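PDB 2XHS: nuclear hormone receptor FTZ-F1 from Drosophila melanogaster, which probably regulates transcription as an NR5A-type nuclear receptor, its helical ligand-binding domain docking a peptide of the Fushi tarazu protein. Local coordinates for residues I22-W27 against I101-P106; C52-Q57 against M120-L125; L92-L97 against G149-M154. One frame throughout, in Å; residues are numbered along the deposited sequence.

Contact 1: I22-W27 against I101-P106; sequences IDDREW and IHNGLP
Asp-24 and Asn-103 make the one polar link here, a weak hydrogen bond from Asn-103 ND2 to Asp-24 OD2 at 3.4 Å, bent to 148° at the hydrogen. Amide and carboxylate planes stand 73° apart, and ND2 is the one atom of the amide that bonds to the carboxylate. In both residues CG lies beside the backbone N and opposite the carbonyl carbon (chi1 -51° in Asn-103), a turn that carries the two groups into the gap between the backbones. A leucine in place of Asn-103 would lack the N-H and would probably leave Asp-24 OD2 without its mate from this loop. The segments join the start of helix 24-39 to the loop leaving helix 77-102, the long helix through the middle of the nuclear-receptor ligand-binding fold. Capping defines the first of these ends: Asp-23 is the N-cap, its OD1 accepting weakly from Arg-25 N at 3.3 Å. Asp-24, in the first turn, places its negative charge where the helix dipole would probably welcome it, and it also touches His-98 and His-99. Apolar groups approach more loosely. Trp-27 CZ3 comes to 4.7 Å from Leu-105 CG, while its ring stacks on His-99, and Leu-105 packs on His-96.

Contact 2: C52-Q57 against M120-L125; sequences CKVLDQ and MSLGLL
Ser-121 O accepts from two backbone N-H groups, Leu-124 N at 2.7 Å and, weakly, Leu-125 N, and the turn they close holds Leu-122 and Leu-125 against Val-54 and Leu-55 of helix 47-67. In the nuclear-receptor ligand-binding fold this turn follows the small antiparallel sheet and packs on a helix that, in ligand-binding relatives, lines the hormone pocket. The contact itself is wholly apolar and buried. Leu-122 serves both helix residues with its forked end. Its CD1 meets Val-54 CG1 at 3.6 Å, the two side chains crossing at about a right angle. Val-54 CG1 is brought there by lying opposite the backbone N (chi1 177°), while the other methyl, CG2, falls beside that N. Leu-55 and Leu-122 instead slide past each other in opposite directions, and the end of Leu-55 comes in toward the turn although its first bond runs along the interface. Beyond the pair, Leu-34 of helix 24-39 packs on Val-54, Leu-92 of helix 77-102 touches Leu-55, and His-96 touches Leu-122. Leu-55 CD2 meets two methyls of the turn, Leu-122 CD2 at 3.8 Å and, more loosely, Leu-125 CD2 at 4.5 Å.

Contact 3: L92-L97 against G149-M154; sequences LVLDHL and GDYVCM
With CG opposite the backbone N (chi1 153°), Tyr-151 reaches across to helix 77-102, while Asp-95, whose CG lies beside its own backbone N, swings its carboxylate back to meet the phenol. The first bond of the Asp-95 side chain leaves its helix on the far side from helix 148-159, so the return comes from the torsions. Tyr-151 OH donates to Asp-95 OD1 at 2.7 Å. The oxygen lies at the edge of the ring and in its plane, 3.5 Å from Tyr-151 CE1, whereas the hydroxyl approaches from above the carboxylate, 47° out of that plane. Ring and carboxylate are turned steeply against each other. Asp-95 OD1 also has Lys-155 NZ as the partner of a long, weak ion pair that would probably add to the stabilisation of its charge. The two segments run antiparallel at 175°, their axes 10.6 Å apart, and join two helices of the ligand-binding domain of a nuclear receptor, the three-layered alpha-helical sandwich of this family, with helix 77-102 in its middle layer. Over that distance long side chains do the bridging. Leu-94, pointing at the other helix, lies at the same edge of the tyrosine ring, its CG 3.9 Å from Tyr-151 CD1. Its CD2 goes further along helix 148-159, 4.0 Å from Tyr-151 O and 4.3 Å from CB of Met-154, present as selenomethionine. The ring of Tyr-151 also stacks with His-98, which probably helps to fix its rotation, and Phe-146 packs on both Tyr-151 and Met-154. Ile-209 and Leu-202 of helix 198-224 touch Leu-94 and Met-154 respectively.

Contacts 1 and 3 both use helix 77-102, the first just past its C-terminal end and the third in its body; contact 2 joins the preceding helix, 47-67, to the turn after the sheet. Contact 1 is a surface contact resting on one weak polar bond, contact 2 is buried and purely apolar, and contact 3, nearest the centre of the chain, combines apolar packing with a hydrogen bond from a phenol to a carboxylate. Contacts 1 and 2 do not touch each other; each touches contact 3. His-96 faces both neighbouring contacts, packing in contact 2 against Gly-123 as well. Ile-22 of contact 1 packs on Val-152 of helix 148-159.

Contact 1: I22-W27 against I101-P106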
loop_
_atom_site.group_PDB
_atom_site.type_symbol
_atom_site.label_atom_id
_atom_site.label_comp_id
_atom_site.label_asym_id
_atom_site.label_seq_id
_atom_site.Cartn_x
_atom_site.Cartn_y
_atom_site.Cartn_z
ATOM N N ILE A 22 -0.187 4.526 -11.556
ATOM C CA ILE A 22 -1.072 3.567 -10.982
ATOM C C ILE A 22 -1.879 2.876 -12.031
ATOM O O ILE A 22 -2.545 3.509 -12.807
ATOM C CB ILE A 22 -2.043 4.268 -10.080
ATOM C CG1 ILE A 22 -1.292 5.141 -9.104
ATOM C CG2 ILE A 22 -2.804 3.300 -9.304
ATOM C CD1 ILE A 22 -0.406 4.398 -8.240
ATOM N N ASP A 23 -1.830 1.559 -12.061
ATOM C CA ASP A 23 -2.750 0.825 -12.877
ATOM C C ASP A 23 -3.571 0.008 -11.926
ATOM O O ASP A 23 -3.152 -1.021 -11.501
ATOM C CB ASP A 23 -2.015 -0.093 -13.823
ATOM C CG ASP A 23 -2.799 -0.386 -15.071
ATOM O OD1 ASP A 23 -4.026 -0.483 -15.004
ATOM O OD2 ASP A 23 -2.188 -0.547 -16.131
ATOM N N ASP A 24 -4.749 0.486 -11.584
ATOM C CA ASP A 24 -5.619 -0.223 -10.694
ATOM C C ASP A 24 -5.990 -1.505 -11.349
ATOM O O ASP A 24 -6.154 -2.505 -10.711
ATOM C CB ASP A 24 -6.892 0.560 -10.403
ATOM C CG ASP A 24 -6.703 1.610 -9.383
ATOM O OD1 ASP A 24 -5.680 1.597 -8.718
ATOM O OD2 ASP A 24 -7.586 2.440 -9.226
ATOM N N ARG A 25 -6.156 -1.475 -12.646
ATOM C CA ARG A 25 -6.625 -2.654 -13.316
ATOM C C ARG A 25 -5.690 -3.814 -13.177
ATOM O O ARG A 25 -6.107 -4.938 -13.004
ATOM C CB ARG A 25 -6.858 -2.352 -14.777
ATOM C CG ARG A 25 -8.270 -1.935 -15.067
ATOM C CD ARG A 25 -8.614 -2.144 -16.512
ATOM N NE ARG A 25 -9.322 -0.989 -17.030
ATOM C CZ ARG A 25 -8.882 -0.237 -18.025
ATOM N NH1 ARG A 25 -7.759 -0.547 -18.636
ATOM N NH2 ARG A 25 -9.581 0.806 -18.426
ATOM N N GLU A 26 -4.419 -3.531 -13.290
ATOM C CA GLU A 26 -3.431 -4.550 -13.198
ATOM C C GLU A 26 -3.471 -5.154 -11.829
ATOM O O GLU A 26 -3.290 -6.334 -11.657
ATOM C CB GLU A 26 -2.083 -3.954 -13.456
ATOM C CG GLU A 26 -1.098 -4.911 -13.962
ATOM C CD GLU A 26 0.157 -4.217 -14.324
ATOM O OE1 GLU A 26 0.131 -2.983 -14.388
ATOM O OE2 GLU A 26 1.173 -4.892 -14.561
ATOM N N TRP A 27 -3.690 -4.327 -10.836
ATOM C CA TRP A 27 -3.721 -4.819 -9.496
ATOM C C TRP A 27 -4.816 -5.791 -9.255
ATOM O O TRP A 27 -4.599 -6.812 -8.692
ATOM C CB TRP A 27 -3.966 -3.655 -8.583
ATOM C CG TRP A 27 -3.723 -3.941 -7.184
ATOM C CD1 TRP A 27 -2.556 -3.842 -6.544
ATOM C CD2 TRP A 27 -4.674 -4.358 -6.223
ATOM N NE1 TRP A 27 -2.701 -4.170 -5.243
ATOM C CE2 TRP A 27 -4.005 -4.490 -5.021
ATOM C CE3 TRP A 27 -6.030 -4.629 -6.265
ATOM C CZ2 TRP A 27 -4.632 -4.877 -3.878
ATOM C CZ3 TRP A 27 -6.639 -5.022 -5.144
ATOM C CH2 TRP A 27 -5.953 -5.138 -3.961
ATOM N N ILE A 101 -12.467 1.389 -1.160
ATOM C CA ILE A 101 -13.303 2.537 -1.379
ATOM C C ILE A 101 -13.484 2.924 -2.805
ATOM O O ILE A 101 -14.578 3.100 -3.255
ATOM C CB ILE A 101 -12.701 3.763 -0.781
ATOM C CG1 ILE A 101 -12.950 3.834 0.702
ATOM C CG2 ILE A 101 -13.343 4.920 -1.368
ATOM C CD1 ILE A 101 -11.998 4.668 1.410
ATOM N N HIS A 102 -12.399 3.131 -3.506
ATOM C CA HIS A 102 -12.461 3.511 -4.893
ATOM C C HIS A 102 -12.985 2.510 -5.873
ATOM O O HIS A 102 -13.657 2.868 -6.786
ATOM C CB HIS A 102 -11.107 3.952 -5.369
ATOM C CG HIS A 102 -10.521 5.056 -4.575
ATOM N ND1 HIS A 102 -11.253 6.125 -4.143
ATOM C CD2 HIS A 102 -9.262 5.273 -4.158
ATOM C CE1 HIS A 102 -10.481 6.939 -3.465
ATOM N NE2 HIS A 102 -9.265 6.449 -3.470
ATOM N N ASN A 103 -12.616 1.258 -5.722
ATOM C CA ASN A 103 -12.918 0.245 -6.705
ATOM C C ASN A 103 -13.879 -0.840 -6.339
ATOM O O ASN A 103 -13.984 -1.816 -7.023
ATOM C CB ASN A 103 -11.637 -0.365 -7.194
ATOM C CG ASN A 103 -10.672 0.652 -7.625
ATOM O OD1 ASN A 103 -10.987 1.485 -8.411
ATOM N ND2 ASN A 103 -9.484 0.591 -7.119
ATOM N N GLY A 104 -14.557 -0.671 -5.232
ATOM C CA GLY A 104 -15.549 -1.606 -4.789
ATOM C C GLY A 104 -15.161 -3.024 -4.541
ATOM O O GLY A 104 -15.928 -3.915 -4.790
ATOM N N LEU A 105 -13.964 -3.214 -4.037
ATOM C CA LEU A 105 -13.442 -4.493 -3.674
ATOM C C LEU A 105 -14.214 -4.960 -2.485
ATOM O O LEU A 105 -14.471 -4.203 -1.585
ATOM C CB LEU A 105 -11.987 -4.299 -3.342
ATOM C CG LEU A 105 -10.940 -5.385 -3.287
ATOM C CD1 LEU A 105 -10.668 -5.687 -1.913
ATOM C CD2 LEU A 105 -11.487 -6.558 -3.933
ATOM N N PRO A 106 -14.597 -6.219 -2.500
ATOM C CA PRO A 106 -15.457 -6.788 -1.487
ATOM C C PRO A 106 -14.729 -7.534 -0.423
ATOM O O PRO A 106 -13.600 -7.901 -0.572
ATOM C CB PRO A 106 -16.324 -7.723 -2.286
ATOM C CG PRO A 106 -15.575 -8.035 -3.417
ATOM C CD PRO A 106 -14.772 -6.900 -3.775
#

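Contact 2: C52-Q57 against M120-L125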
loop_
_atom_site.group_PDB
_atom_site.type_symbol
_atom_site.label_atom_id
_atom_site.label_comp_id
_atom_site.label_asym_id
_atom_site.label_seq_id
_atom_site.Cartn_x
_atom_site.Cartn_y
_atom_site.Cartn_z
ATOM N N CYS A 52 -0.958 -14.899 2.167
ATOM C CA CYS A 52 0.449 -14.589 2.142
ATOM C C CYS A 52 0.984 -14.562 0.756
ATOM O O CYS A 52 1.894 -13.833 0.466
ATOM C CB CYS A 52 1.239 -15.553 2.982
ATOM S SG CYS A 52 1.172 -15.250 4.681
ATOM N N LYS A 53 0.456 -15.415 -0.090
ATOM C CA LYS A 53 0.869 -15.456 -1.457
ATOM C C LYS A 53 0.517 -14.196 -2.153
ATOM O O LYS A 53 1.244 -13.705 -2.968
ATOM C CB LYS A 53 0.234 -16.636 -2.144
ATOM C CG LYS A 53 1.196 -17.738 -2.358
ATOM C CD LYS A 53 0.625 -18.846 -3.135
ATOM C CE LYS A 53 0.266 -19.980 -2.250
ATOM N NZ LYS A 53 0.149 -21.212 -3.029
ATOM N N VAL A 54 -0.660 -13.700 -1.853
ATOM C CA VAL A 54 -1.142 -12.482 -2.427
ATOM C C VAL A 54 -0.293 -11.350 -1.983
ATOM O O VAL A 54 0.124 -10.555 -2.766
ATOM C CB VAL A 54 -2.537 -12.216 -1.952
ATOM C CG1 VAL A 54 -3.012 -10.937 -2.464
ATOM C CG2 VAL A 54 -3.421 -13.264 -2.428
ATOM N N LEU A 55 -0.021 -11.299 -0.704
ATOM C CA LEU A 55 0.787 -10.268 -0.131
ATOM C C LEU A 55 2.164 -10.304 -0.685
ATOM O O LEU A 55 2.762 -9.305 -0.920
ATOM C CB LEU A 55 0.864 -10.462 1.355
ATOM C CG LEU A 55 -0.396 -10.266 2.146
ATOM C CD1 LEU A 55 -0.141 -10.681 3.514
ATOM C CD2 LEU A 55 -0.774 -8.863 2.122
ATOM N N ASP A 56 2.678 -11.483 -0.897
ATOM C CA ASP A 56 3.981 -11.581 -1.448
ATOM C C ASP A 56 3.977 -10.938 -2.796
ATOM O O ASP A 56 4.845 -10.193 -3.128
ATOM C CB ASP A 56 4.363 -13.044 -1.582
ATOM C CG ASP A 56 5.839 -13.247 -1.723
ATOM O OD1 ASP A 56 6.566 -12.551 -1.049
ATOM O OD2 ASP A 56 6.277 -14.081 -2.509
ATOM N N GLN A 57 2.990 -11.227 -3.594
ATOM C CA GLN A 57 2.930 -10.667 -4.910
ATOM C C GLN A 57 2.810 -9.186 -4.833
ATOM O O GLN A 57 3.366 -8.474 -5.609
ATOM C CB GLN A 57 1.724 -11.226 -5.613
ATOM C CG GLN A 57 1.564 -10.831 -7.036
ATOM C CD GLN A 57 0.300 -11.366 -7.635
ATOM O OE1 GLN A 57 -0.771 -11.201 -7.087
ATOM N NE2 GLN A 57 0.419 -12.010 -8.765
HETATM N N MSE A 120 -10.811 -9.043 2.737
HETATM C CA MSE A 120 -10.740 -8.045 3.754
HETATM C C MSE A 120 -9.535 -8.266 4.618
HETATM O O MSE A 120 -8.984 -7.349 5.144
HETATM C CB MSE A 120 -12.019 -8.133 4.561
HETATM C CG MSE A 120 -12.203 -7.137 5.650
HETATM SE SE MSE A 120 -12.168 -5.386 5.081
HETATM C CE MSE A 120 -12.361 -4.605 6.759
ATOM N N SER A 121 -9.136 -9.511 4.735
ATOM C CA SER A 121 -7.968 -9.923 5.490
ATOM C C SER A 121 -6.741 -9.321 4.932
ATOM O O SER A 121 -5.880 -8.905 5.635
ATOM C CB SER A 121 -7.801 -11.405 5.371
ATOM O OG SER A 121 -8.533 -12.040 6.369
ATOM N N LEU A 122 -6.706 -9.227 3.633
ATOM C CA LEU A 122 -5.565 -8.765 2.941
ATOM C C LEU A 122 -5.243 -7.414 3.427
ATOM O O LEU A 122 -4.128 -7.015 3.403
ATOM C CB LEU A 122 -5.899 -8.666 1.487
ATOM C CG LEU A 122 -5.588 -9.940 0.778
ATOM C CD1 LEU A 122 -5.931 -9.779 -0.632
ATOM C CD2 LEU A 122 -4.141 -10.190 0.948
ATOM N N GLY A 123 -6.224 -6.674 3.847
ATOM C CA GLY A 123 -5.938 -5.333 4.257
ATOM C C GLY A 123 -5.804 -5.225 5.726
ATOM O O GLY A 123 -5.550 -4.180 6.237
ATOM N N LEU A 124 -6.040 -6.314 6.416
ATOM C CA LEU A 124 -5.908 -6.302 7.836
ATOM C C LEU A 124 -4.681 -7.047 8.178
ATOM O O LEU A 124 -4.280 -7.076 9.297
ATOM C CB LEU A 124 -7.110 -6.941 8.494
ATOM C CG LEU A 124 -8.408 -6.203 8.221
ATOM C CD1 LEU A 124 -9.558 -7.038 8.557
ATOM C CD2 LEU A 124 -8.447 -4.960 8.997
ATOM N N LEU A 125 -4.076 -7.637 7.175
ATOM C CA LEU A 125 -2.876 -8.394 7.337
ATOM C C LEU A 125 -3.097 -9.552 8.240
ATOM O O LEU A 125 -2.215 -9.948 8.934
ATOM C CB LEU A 125 -1.795 -7.526 7.909
ATOM C CG LEU A 125 -1.503 -6.237 7.175
ATOM C CD1 LEU A 125 -0.118 -5.819 7.433
ATOM C CD2 LEU A 125 -1.684 -6.435 5.747
#

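Contact 3: L92-L97 against G149-M154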
loop_
_atom_site.group_PDB
_atom_site.type_symbol
_atom_site.label_atom_id
_atom_site.label_comp_id
_atom_site.label_asym_id
_atom_site.label_seq_id
_atom_site.Cartn_x
_atom_site.Cartn_y
_atom_site.Cartn_z
ATOM N N LEU A 92 0.398 -1.294 2.163
ATOM C CA LEU A 92 -0.603 -2.250 1.836
ATOM C C LEU A 92 -1.952 -1.876 2.333
ATOM O O LEU A 92 -2.922 -2.114 1.689
ATOM C CB LEU A 92 -0.235 -3.592 2.400
ATOM C CG LEU A 92 0.980 -4.250 1.813
ATOM C CD1 LEU A 92 1.014 -5.624 2.296
ATOM C CD2 LEU A 92 0.874 -4.243 0.347
ATOM N N VAL A 93 -2.016 -1.328 3.517
ATOM C CA VAL A 93 -3.260 -0.917 4.100
ATOM C C VAL A 93 -3.913 0.184 3.319
ATOM O O VAL A 93 -5.060 0.126 2.982
ATOM C CB VAL A 93 -2.963 -0.420 5.492
ATOM C CG1 VAL A 93 -4.167 0.108 6.151
ATOM C CG2 VAL A 93 -2.403 -1.514 6.293
ATOM N N LEU A 94 -3.140 1.187 2.998
ATOM C CA LEU A 94 -3.621 2.277 2.219
ATOM C C LEU A 94 -4.052 1.805 0.866
ATOM O O LEU A 94 -5.054 2.198 0.366
ATOM C CB LEU A 94 -2.511 3.277 2.065
ATOM C CG LEU A 94 -2.842 4.521 1.273
ATOM C CD1 LEU A 94 -3.534 5.476 2.111
ATOM C CD2 LEU A 94 -1.590 5.092 0.805
ATOM N N ASP A 95 -3.287 0.938 0.268
ATOM C CA ASP A 95 -3.646 0.452 -1.016
ATOM C C ASP A 95 -4.933 -0.245 -0.858
ATOM O O ASP A 95 -5.753 -0.208 -1.705
ATOM C CB ASP A 95 -2.658 -0.570 -1.491
ATOM C CG ASP A 95 -1.446 0.016 -2.053
ATOM O OD1 ASP A 95 -1.420 1.191 -2.338
ATOM O OD2 ASP A 95 -0.527 -0.729 -2.283
ATOM N N HIS A 96 -5.084 -0.979 0.208
ATOM C CA HIS A 96 -6.334 -1.647 0.443
ATOM C C HIS A 96 -7.396 -0.653 0.747
ATOM O O HIS A 96 -8.511 -0.804 0.405
ATOM C CB HIS A 96 -6.222 -2.709 1.512
ATOM C CG HIS A 96 -7.120 -3.877 1.271
ATOM N ND1 HIS A 96 -8.359 -4.001 1.853
ATOM C CD2 HIS A 96 -6.978 -4.950 0.470
ATOM C CE1 HIS A 96 -8.930 -5.108 1.439
ATOM N NE2 HIS A 96 -8.109 -5.705 0.605
ATOM N N LEU A 97 -7.033 0.389 1.428
ATOM C CA LEU A 97 -8.002 1.378 1.730
ATOM C C LEU A 97 -8.468 1.934 0.438
ATOM O O LEU A 97 -9.604 2.219 0.269
ATOM C CB LEU A 97 -7.392 2.443 2.592
ATOM C CG LEU A 97 -7.703 2.162 4.034
ATOM C CD1 LEU A 97 -6.892 3.021 4.856
ATOM C CD2 LEU A 97 -9.108 2.465 4.259
ATOM N N GLY A 149 -6.249 11.173 -6.364
ATOM C CA GLY A 149 -5.148 12.077 -6.199
ATOM C C GLY A 149 -4.551 12.097 -4.829
ATOM O O GLY A 149 -3.376 12.150 -4.673
ATOM N N ASP A 150 -5.401 12.070 -3.835
ATOM C CA ASP A 150 -4.980 12.057 -2.479
ATOM C C ASP A 150 -4.206 10.826 -2.187
ATOM O O ASP A 150 -3.229 10.861 -1.520
ATOM C CB ASP A 150 -6.197 12.031 -1.589
ATOM C CG ASP A 150 -7.001 13.247 -1.686
ATOM O OD1 ASP A 150 -6.423 14.307 -1.729
ATOM O OD2 ASP A 150 -8.210 13.166 -1.679
ATOM N N TYR A 151 -4.687 9.717 -2.686
ATOM C CA TYR A 151 -4.113 8.430 -2.425
ATOM C C TYR A 151 -2.697 8.272 -2.909
ATOM O O TYR A 151 -1.919 7.646 -2.277
ATOM C CB TYR A 151 -5.028 7.358 -2.996
ATOM C CG TYR A 151 -4.374 6.068 -3.380
ATOM C CD1 TYR A 151 -4.017 5.151 -2.443
ATOM C CD2 TYR A 151 -4.132 5.765 -4.683
ATOM C CE1 TYR A 151 -3.431 4.008 -2.782
ATOM C CE2 TYR A 151 -3.536 4.620 -5.018
ATOM C CZ TYR A 151 -3.198 3.742 -4.063
ATOM O OH TYR A 151 -2.610 2.575 -4.392
ATOM N N VAL A 152 -2.372 8.790 -4.063
ATOM C CA VAL A 152 -1.019 8.716 -4.538
ATOM C C VAL A 152 -0.029 9.547 -3.778
ATOM O O VAL A 152 1.081 9.174 -3.608
ATOM C CB VAL A 152 -0.908 8.975 -6.026
ATOM C CG1 VAL A 152 -1.490 7.859 -6.748
ATOM C CG2 VAL A 152 -1.646 10.165 -6.380
ATOM N N CYS A 153 -0.455 10.744 -3.392
ATOM C CA CYS A 153 0.402 11.658 -2.650
ATOM C C CYS A 153 0.745 11.040 -1.306
ATOM O O CYS A 153 1.871 11.147 -0.820
ATOM C CB CYS A 153 -0.293 13.005 -2.451
ATOM S SG CYS A 153 -0.736 13.851 -3.986
HETATM N N MSE A 154 -0.251 10.394 -0.714
HETATM C CA MSE A 154 -0.116 9.788 0.571
HETATM C C MSE A 154 0.808 8.630 0.554
HETATM O O MSE A 154 1.413 8.331 1.529
HETATM C CB MSE A 154 -1.457 9.411 1.115
HETATM C CG MSE A 154 -2.065 10.518 1.830
HETATM SE SE MSE A 154 -3.685 10.019 2.482
HETATM C CE MSE A 154 -4.664 10.416 1.021
#